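Local coordinates for protein NADPH-ferredoxin reductase FprA (Mycobacterium tuberculosis, PDB 1LQT) that probably transfers electrons between NADPH and ferredoxin through a bound FAD, and may supply electrons to cytochrome P450 systems, at residues A[21-26]-A[71-76]; A[32-37]-A[381-386]; A[88-93]-A[330-335]; A[95-100]-A[408-413]. All coordinates share one frame; numbering follows the deposited sequence. Where two conformers were deposited one is given.

Contact 1: A[21-26]-A[71-76]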
loop_
_atom_site.group_PDB
_atom_site.type_symbol
_atom_site.label_atom_id
_atom_site.label_comp_id
_atom_site.label_asym_id
_atom_site.label_seq_id
_atom_site.Cartn_x
_atom_site.Cartn_y
_atom_site.Cartn_z
ATOM N N SER A 21 -9.539 15.446 -11.141
ATOM C CA SER A 21 -8.972 16.770 -11.438
ATOM C C SER A 21 -9.037 17.099 -12.934
ATOM O O SER A 21 -9.323 18.226 -13.312
ATOM C CB SER A 21 -7.537 16.844 -10.953
ATOM O OG SER A 21 -7.451 16.798 -9.555
ATOM N N LEU A 22 -8.786 16.121 -13.780
ATOM C CA LEU A 22 -8.856 16.320 -15.215
ATOM C C LEU A 22 -10.268 16.668 -15.638
ATOM O O LEU A 22 -10.496 17.599 -16.417
ATOM C CB LEU A 22 -8.385 15.086 -15.941
ATOM C CG LEU A 22 -6.886 14.782 -15.850
ATOM C CD1 LEU A 22 -6.600 13.318 -16.152
ATOM C CD2 LEU A 22 -6.072 15.710 -16.762
ATOM N N LEU A 23 -11.249 15.913 -15.148
ATOM C CA LEU A 23 -12.628 16.133 -15.549
ATOM C C LEU A 23 -13.147 17.462 -15.006
ATOM O O LEU A 23 -13.913 18.171 -15.669
ATOM C CB LEU A 23 -13.477 14.951 -15.091
ATOM C CG LEU A 23 -13.134 13.619 -15.733
ATOM C CD1 LEU A 23 -13.935 12.498 -15.091
ATOM C CD2 LEU A 23 -13.310 13.639 -17.244
ATOM N N LYS A 24 -12.722 17.823 -13.801
ATOM C CA LYS A 24 -13.083 19.109 -13.209
ATOM C C LYS A 24 -12.550 20.288 -14.015
ATOM O O LYS A 24 -13.243 21.269 -14.213
ATOM C CB LYS A 24 -12.595 19.203 -11.766
ATOM C CG LYS A 24 -12.901 20.521 -11.075
ATOM C CD LYS A 24 -12.308 20.543 -9.669
ATOM C CE LYS A 24 -10.775 20.465 -9.639
ATOM N NZ LYS A 24 -10.261 20.208 -8.271
ATOM N N ALA A 25 -11.315 20.171 -14.473
ATOM C CA ALA A 25 -10.739 21.202 -15.327
ATOM C C ALA A 25 -11.615 21.397 -16.573
ATOM O O ALA A 25 -11.928 22.535 -16.950
ATOM C CB ALA A 25 -9.339 20.842 -15.708
ATOM N N ALA A 26 -11.973 20.315 -17.232
ATOM C CA ALA A 26 -12.849 20.408 -18.387
ATOM C C ALA A 26 -14.196 21.043 -18.028
ATOM O O ALA A 26 -14.703 21.919 -18.754
ATOM C CB ALA A 26 -13.049 19.070 -19.002
ATOM N N ALA A 71 -16.019 7.256 -12.030
ATOM C CA ALA A 71 -16.095 6.260 -13.079
ATOM C C ALA A 71 -17.434 6.264 -13.814
ATOM O O ALA A 71 -17.503 5.763 -14.940
ATOM C CB ALA A 71 -15.756 4.888 -12.541
ATOM N N GLU A 72 -18.473 6.840 -13.222
ATOM C CA GLU A 72 -19.765 6.947 -13.899
ATOM C C GLU A 72 -19.732 7.973 -15.023
ATOM O O GLU A 72 -20.605 7.993 -15.858
ATOM C CB GLU A 72 -20.868 7.376 -12.929
ATOM C CG GLU A 72 -21.394 6.286 -12.029
ATOM C CD GLU A 72 -22.011 5.179 -12.841
ATOM O OE1 GLU A 72 -21.380 4.102 -12.982
ATOM O OE2 GLU A 72 -23.147 5.376 -13.358
ATOM N N ASP A 73 -18.728 8.833 -15.058
ATOM C CA ASP A 73 -18.682 9.858 -16.074
ATOM C C ASP A 73 -18.537 9.224 -17.442
ATOM O O ASP A 73 -17.703 8.364 -17.622
ATOM C CB ASP A 73 -17.486 10.765 -15.808
ATOM C CG ASP A 73 -17.583 12.065 -16.519
ATOM O OD1 ASP A 73 -17.553 12.053 -17.769
ATOM O OD2 ASP A 73 -17.679 13.146 -15.883
ATOM N N PRO A 74 -19.359 9.633 -18.417
ATOM C CA PRO A 74 -19.237 9.056 -19.745
ATOM C C PRO A 74 -17.894 9.284 -20.429
ATOM O O PRO A 74 -17.575 8.587 -21.380
ATOM C CB PRO A 74 -20.384 9.735 -20.522
ATOM C CG PRO A 74 -20.652 10.926 -19.829
ATOM C CD PRO A 74 -20.478 10.580 -18.354
ATOM N N ARG A 75 -17.117 10.237 -19.945
ATOM C CA ARG A 75 -15.803 10.524 -20.527
ATOM C C ARG A 75 -14.706 9.591 -19.999
ATOM O O ARG A 75 -13.579 9.658 -20.447
ATOM C CB ARG A 75 -15.432 11.955 -20.167
ATOM C CG ARG A 75 -16.361 13.010 -20.782
ATOM C CD ARG A 75 -16.115 14.389 -20.263
ATOM N NE ARG A 75 -16.497 14.515 -18.869
ATOM C CZ ARG A 75 -16.414 15.630 -18.169
ATOM N NH1 ARG A 75 -15.932 16.749 -18.696
ATOM N NH2 ARG A 75 -16.814 15.640 -16.911
ATOM N N PHE A 76 -15.060 8.749 -19.027
ATOM C CA PHE A 76 -14.134 7.857 -18.339
ATOM C C PHE A 76 -14.349 6.426 -18.777
ATOM O O PHE A 76 -15.499 5.966 -18.829
ATOM C CB PHE A 76 -14.418 7.957 -16.840
ATOM C CG PHE A 76 -13.561 7.073 -15.985
ATOM C CD1 PHE A 76 -13.891 5.765 -15.762
ATOM C CD2 PHE A 76 -12.452 7.598 -15.338
ATOM C CE1 PHE A 76 -13.063 4.971 -14.951
ATOM C CE2 PHE A 76 -11.657 6.830 -14.536
ATOM C CZ PHE A 76 -11.944 5.537 -14.365
#

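Contact 2: A[32-37]-A[381-386]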
loop_
_atom_site.group_PDB
_atom_site.type_symbol
_atom_site.label_atom_id
_atom_site.label_comp_id
_atom_site.label_asym_id
_atom_site.label_seq_id
_atom_site.Cartn_x
_atom_site.Cartn_y
_atom_site.Cartn_z
ATOM N N LEU A 32 -12.049 23.352 -23.445
ATOM C CA LEU A 32 -11.226 22.318 -22.839
ATOM C C LEU A 32 -12.128 21.126 -22.541
ATOM O O LEU A 32 -13.029 21.212 -21.725
ATOM C CB LEU A 32 -10.593 22.805 -21.556
ATOM C CG LEU A 32 -9.641 21.799 -20.899
ATOM C CD1 LEU A 32 -8.484 21.425 -21.773
ATOM C CD2 LEU A 32 -9.139 22.321 -19.550
ATOM N N ASP A 33 -11.890 20.046 -23.241
ATOM C CA ASP A 33 -12.640 18.817 -23.055
ATOM C C ASP A 33 -11.659 17.683 -22.784
ATOM O O ASP A 33 -10.522 17.739 -23.233
ATOM C CB ASP A 33 -13.486 18.534 -24.300
ATOM C CG ASP A 33 -14.242 19.765 -24.785
ATOM O OD1 ASP A 33 -15.111 20.223 -24.061
ATOM O OD2 ASP A 33 -14.007 20.362 -25.873
ATOM N N MET A 34 -12.116 16.672 -22.063
ATOM C CA MET A 34 -11.265 15.595 -21.596
ATOM C C MET A 34 -11.922 14.240 -21.791
ATOM O O MET A 34 -13.125 14.072 -21.623
ATOM C CB MET A 34 -10.925 15.737 -20.110
ATOM C CG MET A 34 -9.842 16.750 -19.798
ATOM S SD MET A 34 -8.168 16.279 -20.272
ATOM C CE MET A 34 -7.358 17.795 -19.750
ATOM N N ALA A 35 -11.097 13.257 -22.108
ATOM C CA ALA A 35 -11.460 11.839 -22.150
ATOM C C ALA A 35 -10.353 11.156 -21.355
ATOM O O ALA A 35 -9.178 11.383 -21.622
ATOM C CB ALA A 35 -11.492 11.327 -23.564
ATOM N N VAL A 36 -10.730 10.301 -20.417
ATOM C CA VAL A 36 -9.791 9.600 -19.552
ATOM C C VAL A 36 -9.969 8.094 -19.660
ATOM O O VAL A 36 -11.060 7.592 -19.438
ATOM C CB VAL A 36 -10.033 10.032 -18.090
ATOM C CG1 VAL A 36 -9.154 9.220 -17.117
ATOM C CG2 VAL A 36 -9.838 11.509 -17.915
ATOM N N ASP A 37 -8.906 7.388 -20.022
ATOM C CA ASP A 37 -8.848 5.934 -20.037
ATOM C C ASP A 37 -7.905 5.513 -18.928
ATOM O O ASP A 37 -6.757 5.932 -18.878
ATOM C CB ASP A 37 -8.307 5.419 -21.366
ATOM C CG ASP A 37 -9.284 5.524 -22.511
ATOM O OD1 ASP A 37 -10.483 5.726 -22.254
ATOM O OD2 ASP A 37 -8.849 5.392 -23.672
ATOM N N THR A 381 -0.007 20.989 -13.912
ATOM C CA THR A 381 1.168 21.040 -14.794
ATOM C C THR A 381 0.881 20.443 -16.170
ATOM O O THR A 381 1.220 21.022 -17.205
ATOM C CB THR A 381 2.341 20.266 -14.152
ATOM O OG1 THR A 381 2.678 20.829 -12.883
ATOM C CG2 THR A 381 3.585 20.355 -15.005
ATOM N N LEU A 382 0.276 19.256 -16.170
ATOM C CA LEU A 382 -0.093 18.566 -17.386
ATOM C C LEU A 382 -0.969 19.443 -18.278
ATOM O O LEU A 382 -0.730 19.563 -19.492
ATOM C CB LEU A 382 -0.810 17.269 -16.986
ATOM C CG LEU A 382 -1.345 16.346 -18.061
ATOM C CD1 LEU A 382 -1.597 14.981 -17.464
ATOM C CD2 LEU A 382 -2.599 16.858 -18.691
ATOM N N ILE A 383 -1.983 20.056 -17.691
ATOM C CA ILE A 383 -2.940 20.840 -18.462
ATOM C C ILE A 383 -2.271 22.099 -19.010
ATOM O O ILE A 383 -2.501 22.481 -20.155
ATOM C CB ILE A 383 -4.168 21.175 -17.621
ATOM C CG1 ILE A 383 -4.966 19.882 -17.417
ATOM C CG2 ILE A 383 -5.046 22.240 -18.288
ATOM C CD1 ILE A 383 -6.189 20.007 -16.630
ATOM N N LYS A 384 -1.430 22.740 -18.205
ATOM C CA LYS A 384 -0.668 23.887 -18.704
ATOM C C LYS A 384 0.167 23.487 -19.915
ATOM O O LYS A 384 0.218 24.217 -20.915
ATOM C CB LYS A 384 0.208 24.455 -17.591
ATOM C CG LYS A 384 1.222 25.540 -18.030
ATOM C CD LYS A 384 1.923 26.144 -16.799
ATOM C CE LYS A 384 3.099 27.096 -17.132
ATOM N NZ LYS A 384 3.753 27.566 -15.861
ATOM N N ASN A 385 0.831 22.330 -19.830
ATOM C CA ASN A 385 1.681 21.881 -20.921
ATOM C C ASN A 385 0.892 21.550 -22.170
ATOM O O ASN A 385 1.315 21.871 -23.266
ATOM C CB ASN A 385 2.531 20.675 -20.482
ATOM C CG ASN A 385 3.611 21.034 -19.499
ATOM O OD1 ASN A 385 4.103 20.138 -18.762
ATOM N ND2 ASN A 385 4.014 22.278 -19.471
ATOM N N LEU A 386 -0.308 21.006 -22.023
ATOM C CA LEU A 386 -1.125 20.741 -23.210
ATOM C C LEU A 386 -1.534 22.035 -23.887
ATOM O O LEU A 386 -1.556 22.103 -25.107
ATOM C CB LEU A 386 -2.378 19.960 -22.863
ATOM C CG LEU A 386 -2.191 18.506 -22.454
ATOM C CD1 LEU A 386 -3.548 17.941 -22.140
ATOM C CD2 LEU A 386 -1.495 17.703 -23.517
#

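Contact 3: A[88-93]-A[330-335]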
loop_
_atom_site.group_PDB
_atom_site.type_symbol
_atom_site.label_atom_id
_atom_site.label_comp_id
_atom_site.label_asym_id
_atom_site.label_seq_id
_atom_site.Cartn_x
_atom_site.Cartn_y
_atom_site.Cartn_z
ATOM N N VAL A 88 0.950 -3.551 -23.118
ATOM C CA VAL A 88 1.214 -2.304 -23.829
ATOM C C VAL A 88 2.388 -1.633 -23.152
ATOM O O VAL A 88 2.633 -1.861 -21.961
ATOM C CB VAL A 88 -0.011 -1.349 -23.859
ATOM C CG1 VAL A 88 -1.211 -2.042 -24.540
ATOM C CG2 VAL A 88 -0.372 -0.870 -22.471
ATOM N N GLN A 89 3.109 -0.807 -23.899
ATOM C CA GLN A 89 4.326 -0.184 -23.400
ATOM C C GLN A 89 4.151 1.316 -23.264
ATOM O O GLN A 89 3.370 1.934 -23.997
ATOM C CB GLN A 89 5.497 -0.449 -24.360
ATOM C CG GLN A 89 5.780 -1.883 -24.604
ATOM C CD GLN A 89 6.137 -2.631 -23.348
ATOM O OE1 GLN A 89 6.871 -2.121 -22.483
ATOM N NE2 GLN A 89 5.637 -3.836 -23.241
ATOM N N PRO A 90 4.900 1.947 -22.366
ATOM C CA PRO A 90 4.838 3.399 -22.233
ATOM C C PRO A 90 4.974 4.145 -23.565
ATOM O O PRO A 90 4.231 5.089 -23.804
ATOM C CB PRO A 90 5.966 3.713 -21.239
ATOM C CG PRO A 90 5.910 2.513 -20.337
ATOM C CD PRO A 90 5.741 1.359 -21.293
ATOM N N GLY A 91 5.936 3.754 -24.404
ATOM C CA GLY A 91 6.144 4.441 -25.663
ATOM C C GLY A 91 5.001 4.304 -26.620
ATOM O O GLY A 91 4.900 5.095 -27.557
ATOM N N GLU A 92 4.171 3.299 -26.435
ATOM C CA GLU A 92 2.976 3.112 -27.234
ATOM C C GLU A 92 1.858 3.999 -26.721
ATOM O O GLU A 92 1.092 4.580 -27.488
ATOM C CB GLU A 92 2.565 1.661 -27.238
ATOM C CG GLU A 92 3.587 0.757 -27.888
ATOM C CD GLU A 92 3.344 -0.713 -27.707
ATOM O OE1 GLU A 92 2.703 -1.116 -26.724
ATOM O OE2 GLU A 92 3.821 -1.458 -28.595
ATOM N N LEU A 93 1.705 4.061 -25.397
ATOM C CA LEU A 93 0.696 4.936 -24.817
ATOM C C LEU A 93 0.989 6.378 -25.139
ATOM O O LEU A 93 0.068 7.161 -25.381
ATOM C CB LEU A 93 0.638 4.760 -23.287
ATOM C CG LEU A 93 0.102 3.412 -22.851
ATOM C CD1 LEU A 93 0.257 3.266 -21.332
ATOM C CD2 LEU A 93 -1.339 3.235 -23.251
ATOM N N PRO A 330 9.261 -0.583 -17.530
ATOM C CA PRO A 330 9.986 -0.583 -18.801
ATOM C C PRO A 330 9.716 0.709 -19.597
ATOM O O PRO A 330 8.547 1.025 -19.713
ATOM C CB PRO A 330 9.404 -1.816 -19.507
ATOM C CG PRO A 330 8.978 -2.746 -18.422
ATOM C CD PRO A 330 8.498 -1.831 -17.348
ATOM N N GLY A 331 10.741 1.449 -20.047
ATOM C CA GLY A 331 10.525 2.653 -20.854
ATOM C C GLY A 331 10.481 3.973 -20.121
ATOM O O GLY A 331 10.333 5.047 -20.728
ATOM N N LEU A 332 10.509 3.914 -18.784
ATOM C CA LEU A 332 10.475 5.130 -17.997
ATOM C C LEU A 332 11.727 5.152 -17.125
ATOM O O LEU A 332 12.212 4.097 -16.715
ATOM C CB LEU A 332 9.236 5.132 -17.110
ATOM C CG LEU A 332 7.864 5.126 -17.789
ATOM C CD1 LEU A 332 6.757 5.147 -16.734
ATOM C CD2 LEU A 332 7.723 6.301 -18.733
ATOM N N PRO A 333 12.189 6.340 -16.770
ATOM C CA PRO A 333 13.317 6.447 -15.841
ATOM C C PRO A 333 12.917 6.037 -14.431
ATOM O O PRO A 333 11.734 5.912 -14.114
ATOM C CB PRO A 333 13.706 7.934 -15.891
ATOM C CG PRO A 333 12.417 8.603 -16.246
ATOM C CD PRO A 333 11.715 7.667 -17.199
ATOM N N PHE A 334 13.931 5.832 -13.607
ATOM C CA PHE A 334 13.717 5.342 -12.252
ATOM C C PHE A 334 14.921 5.678 -11.410
ATOM O O PHE A 334 16.044 5.704 -11.889
ATOM C CB PHE A 334 13.543 3.838 -12.310
ATOM C CG PHE A 334 12.939 3.216 -11.061
ATOM C CD1 PHE A 334 11.601 3.388 -10.751
ATOM C CD2 PHE A 334 13.704 2.422 -10.225
ATOM C CE1 PHE A 334 11.051 2.791 -9.621
ATOM C CE2 PHE A 334 13.138 1.791 -9.118
ATOM C CZ PHE A 334 11.823 1.990 -8.841
ATOM N N ASP A 335 14.646 5.979 -10.154
ATOM C CA ASP A 335 15.666 6.202 -9.158
ATOM C C ASP A 335 15.701 4.967 -8.265
ATOM O O ASP A 335 14.821 4.761 -7.445
ATOM C CB ASP A 335 15.400 7.439 -8.340
ATOM C CG ASP A 335 16.437 7.645 -7.262
ATOM O OD1 ASP A 335 17.621 7.843 -7.605
ATOM O OD2 ASP A 335 16.101 7.621 -6.059
#

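Contact 4: A[95-100]-A[408-413]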
loop_
_atom_site.group_PDB
_atom_site.type_symbol
_atom_site.label_atom_id
_atom_site.label_comp_id
_atom_site.label_asym_id
_atom_site.label_seq_id
_atom_site.Cartn_x
_atom_site.Cartn_y
_atom_site.Cartn_z
ATOM N N GLU A 95 2.190 7.627 -27.742
ATOM C CA GLU A 95 1.808 7.916 -29.136
ATOM C C GLU A 95 0.292 8.025 -29.270
ATOM O O GLU A 95 -0.203 8.697 -30.168
ATOM C CB GLU A 95 2.241 6.795 -30.087
ATOM C CG GLU A 95 3.726 6.535 -30.234
ATOM C CD GLU A 95 4.542 7.635 -30.871
ATOM O OE1 GLU A 95 3.972 8.701 -31.209
ATOM O OE2 GLU A 95 5.800 7.408 -31.033
ATOM N N ARG A 96 -0.453 7.343 -28.408
ATOM C CA ARG A 96 -1.884 7.268 -28.543
ATOM C C ARG A 96 -2.702 8.207 -27.688
ATOM O O ARG A 96 -3.918 8.285 -27.848
ATOM C CB ARG A 96 -2.326 5.844 -28.269
ATOM C CG ARG A 96 -2.007 4.937 -29.378
ATOM C CD ARG A 96 -2.274 3.546 -29.005
ATOM N NE ARG A 96 -2.101 2.683 -30.134
ATOM C CZ ARG A 96 -0.958 2.217 -30.533
ATOM N NH1 ARG A 96 0.173 2.528 -29.887
ATOM N NH2 ARG A 96 -0.948 1.470 -31.622
ATOM N N TYR A 97 -2.057 8.895 -26.759
ATOM C CA TYR A 97 -2.716 9.789 -25.860
ATOM C C TYR A 97 -1.986 11.106 -25.848
ATOM O O TYR A 97 -0.784 11.158 -26.101
ATOM C CB TYR A 97 -2.743 9.164 -24.449
ATOM C CG TYR A 97 -3.676 7.984 -24.331
ATOM C CD1 TYR A 97 -3.250 6.696 -24.608
ATOM C CD2 TYR A 97 -5.000 8.170 -23.990
ATOM C CE1 TYR A 97 -4.107 5.641 -24.518
ATOM C CE2 TYR A 97 -5.872 7.106 -23.893
ATOM C CZ TYR A 97 -5.434 5.846 -24.163
ATOM O OH TYR A 97 -6.270 4.757 -24.050
ATOM N N ASP A 98 -2.715 12.176 -25.571
ATOM C CA ASP A 98 -2.085 13.481 -25.392
ATOM C C ASP A 98 -1.130 13.507 -24.217
ATOM O O ASP A 98 -0.081 14.143 -24.278
ATOM C CB ASP A 98 -3.132 14.573 -25.267
ATOM C CG ASP A 98 -3.915 14.758 -26.551
ATOM O OD1 ASP A 98 -5.108 14.379 -26.565
ATOM O OD2 ASP A 98 -3.357 15.252 -27.538
ATOM N N ALA A 99 -1.507 12.818 -23.138
ATOM C CA ALA A 99 -0.630 12.694 -21.977
ATOM C C ALA A 99 -0.968 11.397 -21.274
ATOM O O ALA A 99 -2.064 10.868 -21.415
ATOM C CB ALA A 99 -0.804 13.855 -21.058
ATOM N N VAL A 100 0.011 10.908 -20.504
ATOM C CA VAL A 100 -0.118 9.667 -19.770
ATOM C C VAL A 100 0.332 9.954 -18.348
ATOM O O VAL A 100 1.384 10.525 -18.127
ATOM C CB VAL A 100 0.746 8.554 -20.375
ATOM C CG1 VAL A 100 0.462 7.228 -19.692
ATOM C CG2 VAL A 100 0.531 8.429 -21.910
ATOM N N ASP A 408 -9.745 -0.735 -29.471
ATOM C CA ASP A 408 -9.466 -1.899 -30.297
ATOM C C ASP A 408 -8.030 -2.378 -30.140
ATOM O O ASP A 408 -7.781 -3.569 -30.159
ATOM C CB ASP A 408 -9.743 -1.612 -31.781
ATOM C CG ASP A 408 -11.208 -1.528 -32.122
ATOM O OD1 ASP A 408 -12.069 -1.917 -31.299
ATOM O OD2 ASP A 408 -11.569 -1.112 -33.242
ATOM N N TRP A 409 -7.105 -1.433 -30.018
ATOM C CA TRP A 409 -5.714 -1.736 -29.798
ATOM C C TRP A 409 -5.581 -2.435 -28.445
ATOM O O TRP A 409 -4.915 -3.434 -28.346
ATOM C CB TRP A 409 -4.887 -0.463 -29.852
ATOM C CG TRP A 409 -3.499 -0.564 -29.371
ATOM C CD1 TRP A 409 -2.460 -1.234 -29.946
ATOM C CD2 TRP A 409 -2.969 0.072 -28.240
ATOM N NE1 TRP A 409 -1.314 -1.085 -29.209
ATOM C CE2 TRP A 409 -1.587 -0.251 -28.167
ATOM C CE3 TRP A 409 -3.511 0.903 -27.264
ATOM C CZ2 TRP A 409 -0.778 0.217 -27.177
ATOM C CZ3 TRP A 409 -2.688 1.359 -26.278
ATOM C CH2 TRP A 409 -1.332 1.022 -26.242
ATOM N N LEU A 410 -6.219 -1.910 -27.405
ATOM C CA LEU A 410 -6.146 -2.542 -26.087
ATOM C C LEU A 410 -6.694 -3.939 -26.133
ATOM O O LEU A 410 -6.116 -4.852 -25.555
ATOM C CB LEU A 410 -6.887 -1.707 -25.058
ATOM C CG LEU A 410 -6.192 -0.408 -24.672
ATOM C CD1 LEU A 410 -7.132 0.503 -23.941
ATOM C CD2 LEU A 410 -4.951 -0.632 -23.851
ATOM N N ALA A 411 -7.806 -4.138 -26.851
ATOM C CA ALA A 411 -8.392 -5.468 -26.955
ATOM C C ALA A 411 -7.522 -6.420 -27.756
ATOM O O ALA A 411 -7.493 -7.618 -27.441
ATOM C CB ALA A 411 -9.756 -5.390 -27.576
ATOM N N ALA A 412 -6.795 -5.906 -28.756
ATOM C CA ALA A 412 -5.866 -6.757 -29.509
ATOM C C ALA A 412 -4.740 -7.223 -28.606
ATOM O O ALA A 412 -4.343 -8.368 -28.654
ATOM C CB ALA A 412 -5.301 -5.986 -30.699
ATOM N N ARG A 413 -4.230 -6.319 -27.782
ATOM C CA ARG A 413 -3.120 -6.607 -26.899
ATOM C C ARG A 413 -3.524 -7.431 -25.690
ATOM O O ARG A 413 -2.711 -8.176 -25.176
ATOM C CB ARG A 413 -2.507 -5.304 -26.445
ATOM C CG ARG A 413 -1.765 -4.580 -27.565
ATOM C CD ARG A 413 -0.620 -5.384 -28.143
ATOM N NE ARG A 413 0.155 -4.542 -29.054
ATOM C CZ ARG A 413 1.020 -3.626 -28.688
ATOM N NH1 ARG A 413 1.354 -3.454 -27.417
ATOM N NH2 ARG A 413 1.542 -2.846 -29.606
#

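Contact 1: A[21-26]-A[71-76]
L23 and A26, one turn apart on helix 13-28, close on the guanidinium of R75. The isobutyl end of L23 does most of the touching: its CD2 lies over one face of the guanidinium, off toward the rim, 3.7 Å from R75 NE, while its CD1 meets the carboxylate of D73 at 3.9 Å from OD2. A26 adds its CB, 3.7 Å from R75 NH1. The contact is an apolar surface laid on an ion pair made within 71-76. There R75 holds D73 side-on, NE giving to OD1 and NH2 to OD2, the latter at 2.8 Å and nearly straight. Both oxygens are met on their syn sides by donors 21° to 25° out of the carboxylate plane, though the oxygens lie in the guanidinium plane. D73 OD1 also takes the backbone N-H of R75 through its anti lone pair, closing an Asx turn inside the type I turn from D73 to F76. A bent R75 chain (chi3 -68°) allows this grip, and D27 binds R75 NH1 as a second carboxylate. Helix 13-28 is the crossover between parallel strands 4-9 and 34-40 of the FAD-binding Rossmann sheet; the turn leads into strand 76-80, and R75 pairs through its backbone with V36.

Contact 2: A[32-37]-A[381-386]
I383, M34 and L32 carry this wholly apolar contact, in which the start of strand 34-40 and the loop residues leading into it face one side of a helix. I383 contributes from both branches. Its CG1 arm meets the thioether end of M34, with M34 CE 3.9 Å from I383 CG1 and 4.0 Å from I383 CD1; its other branch, CG2, stands 4.3 Å from L32 CD2. One isoleucine therefore spans two residues of alternate position, L32 and M34, whose side chains leave the same side of the chain. M34 reaches it by folding at chi2 (-72°), which swings the sulfur and methyl toward the helix. M34 has two conformers, which makes its methyl contact less certain than that of L32. The I383 chain takes chi1 -71°, putting CG1 beside its backbone N and CG2 anti to that atom, and this divides the two branches between the two partners. The packing is apolar and small, 137 Å² in all. The strand segment begins 34-40, which lies between 4-9 and 76-80 among the parallel strands of the mixed sheet. Helix 370-391 runs over the same layer as helix 13-28: A25 touches both L32 and I383, and L22 and A26 also touch M34, while L382 turns instead to A99 and I101 of strand 99-102.

Contact 3: A[88-93]-A[330-335]
The backbones approach most closely at P90 and G331, whose CA atoms are 5.9 Å apart, with G331 at a positive phi (94°) that glycine takes easily. Here the P90 ring sits against the peptide of P330: its CG is 3.1 Å from P330 O, a close carbon-to-oxygen contact, and its CD is nearly as near. The same ring also packs on L332, P90 CB lying 4.0 Å from L332 CD2. Q89 comes at about a right angle to P330, its OE1 3.9 Å from P330 CB, while its NE2 end is held by G85 O. P90 is the first residue of helix 90-96, and Q89 is its N-cap; E92, three residues beyond, takes the Q89 N-H on its OE1 at 2.9 Å, met from above the carboxylate plane. Q89 O in turn accepts from both E92 N and L93 N. The helix start abuts the loop that follows strand 324-325, and both P90 and L332 also touch Y102 and E354 on neighbouring strands 99-102 and 354-356. The side chain of P90 lies about 4 Å from that of V84, a residue assigned to FAD binding by similarity.

Contact 4: A[95-100]-A[408-413]
R96 lies flat on the indole of W409 in a parallel stack, the guanidinium and ring planes only 6° apart and their centres separated by 3.5 Å. Two kinds of attraction share that face. As a cation-pi contact, R96 CZ stands 3.5 Å above the centroid of the five-membered ring, with NE nearest at 3.3 Å from W409 CD2. As a CH-pi contact, R96 CD sits over the six-membered ring, 3.5 Å from its centroid. The extended run from CG to NE (chi3 174°) spreads the arginine along the whole bicycle, while W409 chi1 of 168° swings the indole toward helix 90-96. R96 NH1 is hydrogen-bonded to E92 O. R413 NH2 lies at the edge of the W409 ring, in its plane, and W409 NE1 in turn lies over a face of the R413 guanidinium, offset toward its rim. That guanidinium is itself salt-bridged to E92, which may temper the like charges of the two arginines, 5.4 Å apart at their NH2 atoms. A looser contact is Y97 OH, 4.3 Å from L410 CD1; the OH itself is hydrogen-bonded to D37 OD2. An arginine-tryptophan cation-pi stack of this kind joins helix 402-413 to the end of helix 90-96, just before strand 99-102 of the FAD-binding Rossmann domain.

Overall arrangement
The four contacts are divided between the two faces of the Rossmann sheet that carries FAD, contacts 1 and 2 on one and contacts 3 and 4 on the other. Contacts 1 and 2, with centres about 11 Å apart, touch directly: A26 CB packs 3.5 Å from L32 O. Contact 2 reaches contact 4 through the sheet, by the D37 OD2 to Y97 OH hydrogen bond (2.7 Å) and by L382 on A99. Contacts 3 and 4 share helix 90-96, their centres about 13 Å apart, and V88, E92 and L93 all pack on W409. Contacts 1 and 2 lie away from the annotated sites; nearer the cofactor, the side chain of P330 is about 7 Å and that of L410 about 10 Å from the bound FAD.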